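Local coordinates for DNA mismatch repair protein MutS (Thermus aquaticus, PDB 1EWQ) that takes part in DNA mismatch repair, binding mismatched DNA and hydrolysing ATP weakly, at residues 219-222 against 223-227. Residues are numbered along the deposited sequence; the frame is centred on the assembly and turned at random.
Sequences RARG and ALLAY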
loop_
_atom_site.group_PDB
_atom_site.type_symbol
_atom_site.label_atom_id
_atom_site.label_comp_id
_atom_site.label_asym_id
_atom_site.label_seq_id
_atom_site.Cartn_x
_atom_site.Cartn_y
_atom_site.Cartn_z
ATOM N N ARG C 219 -26.048 -14.350 22.476
ATOM C CA ARG C 219 -25.681 -14.921 21.186
ATOM C C ARG C 219 -24.311 -14.420 20.725
ATOM O O ARG C 219 -23.467 -15.216 20.309
ATOM C CB ARG C 219 -26.750 -14.595 20.142
ATOM C CG ARG C 219 -28.130 -15.119 20.533
ATOM C CD ARG C 219 -29.154 -14.796 19.470
ATOM N NE ARG C 219 -28.866 -15.494 18.230
ATOM C CZ ARG C 219 -28.912 -14.930 17.031
ATOM N NH1 ARG C 219 -29.239 -13.648 16.914
ATOM N NH2 ARG C 219 -28.614 -15.643 15.951
ATOM N N ALA C 220 -24.095 -13.109 20.805
ATOM C CA ALA C 220 -22.819 -12.532 20.393
ATOM C C ALA C 220 -21.693 -13.140 21.230
ATOM O O ALA C 220 -20.653 -13.534 20.696
ATOM C CB ALA C 220 -22.845 -11.015 20.567
ATOM N N ARG C 221 -21.919 -13.224 22.540
ATOM C CA ARG C 221 -20.946 -13.782 23.463
ATOM C C ARG C 221 -20.668 -15.241 23.081
ATOM O O ARG C 221 -19.509 -15.688 23.057
ATOM C CB ARG C 221 -21.498 -13.672 24.886
ATOM C CG ARG C 221 -20.531 -14.001 26.011
ATOM C CD ARG C 221 -21.045 -13.429 27.336
ATOM N NE ARG C 221 -22.318 -14.034 27.701
ATOM C CZ ARG C 221 -23.268 -13.428 28.405
ATOM N NH1 ARG C 221 -23.104 -12.185 28.832
ATOM N NH2 ARG C 221 -24.391 -14.075 28.686
ATOM N N GLY C 222 -21.730 -15.976 22.763
ATOM C CA GLY C 222 -21.569 -17.366 22.375
ATOM C C GLY C 222 -20.674 -17.457 21.158
ATOM O O GLY C 222 -19.787 -18.319 21.073
ATOM N N ALA C 223 -20.901 -16.550 20.213
ATOM C CA ALA C 223 -20.111 -16.517 18.992
ATOM C C ALA C 223 -18.634 -16.290 19.303
ATOM O O ALA C 223 -17.771 -16.992 18.774
ATOM C CB ALA C 223 -20.622 -15.424 18.068
ATOM N N LEU C 224 -18.346 -15.319 20.165
ATOM C CA LEU C 224 -16.961 -15.015 20.521
ATOM C C LEU C 224 -16.264 -16.224 21.137
ATOM O O LEU C 224 -15.146 -16.568 20.749
ATOM C CB LEU C 224 -16.906 -13.835 21.497
ATOM C CG LEU C 224 -17.284 -12.445 20.964
ATOM C CD1 LEU C 224 -17.321 -11.457 22.122
ATOM C CD2 LEU C 224 -16.272 -11.982 19.910
ATOM N N LEU C 225 -16.941 -16.873 22.083
ATOM C CA LEU C 225 -16.393 -18.039 22.761
ATOM C C LEU C 225 -16.209 -19.252 21.851
ATOM O O LEU C 225 -15.203 -19.957 21.947
ATOM C CB LEU C 225 -17.265 -18.410 23.966
ATOM C CG LEU C 225 -17.198 -17.428 25.144
ATOM C CD1 LEU C 225 -18.237 -17.795 26.190
ATOM C CD2 LEU C 225 -15.794 -17.443 25.749
ATOM N N ALA C 226 -17.165 -19.498 20.963
ATOM C CA ALA C 226 -17.060 -20.640 20.066
ATOM C C ALA C 226 -15.921 -20.413 19.086
ATOM O O ALA C 226 -15.121 -21.314 18.827
ATOM C CB ALA C 226 -18.369 -20.844 19.308
ATOM N N TYR C 227 -15.839 -19.201 18.550
ATOM C CA TYR C 227 -14.797 -18.867 17.587
ATOM C C TYR C 227 -13.387 -18.875 18.199
ATOM O O TYR C 227 -12.493 -19.536 17.685
ATOM C CB TYR C 227 -15.089 -17.499 16.961
ATOM C CG TYR C 227 -14.304 -17.218 15.701
ATOM C CD1 TYR C 227 -14.621 -17.859 14.502
ATOM C CD2 TYR C 227 -13.227 -16.330 15.712
ATOM C CE1 TYR C 227 -13.887 -17.626 13.347
ATOM C CE2 TYR C 227 -12.480 -16.086 14.555
ATOM C CZ TYR C 227 -12.818 -16.741 13.379
ATOM O OH TYR C 227 -12.079 -16.521 12.240
#
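Leu-225 lays its side chain alongside Arg-221, one turn earlier in the helix, with its CD1 4.4 Å from CG of the arginine. With CG beside the backbone N and anti to the carbonyl carbon (chi1 -70°), this torsion puts CG of Leu-225 3.6 Å from O of Arg-221. Leu-224 repeats the posture one residue earlier, its CG 3.6 Å from O of Ala-220. Ala-223 and Ala-226 meet the preceding turn through their methyls: CB of Ala-223 lies 3.2 Å from O of Ala-220, and CB of Ala-226 rests 3.4 Å from O of Gly-222. Beneath these side chains runs regular alpha-helical i to i+4 bonding, in which Leu-225 N gives the straightest bond, to Arg-221 O (3.0 Å, N-H...O 170°), and Ala-226 N reaches Gly-222 O at 2.9 Å. The turn belongs to helix 215-232, which packs on the mixed sheet of the domain II region of MutS. Leu-224 faces that sheet, meeting Leu-134, Ala-136, Ala-146, Leu-148 and Phe-155, while Ala-220 touches Ala-146. The arginines spend their charge beyond the turn: Arg-219 forms a salt bridge with Glu-183 and donates to the carbonyl of Thr-139. Arg-221 pairs with Glu-210, hydrogen-bonds to the carbonyl of Glu-212 and makes a cation-pi contact with Phe-241.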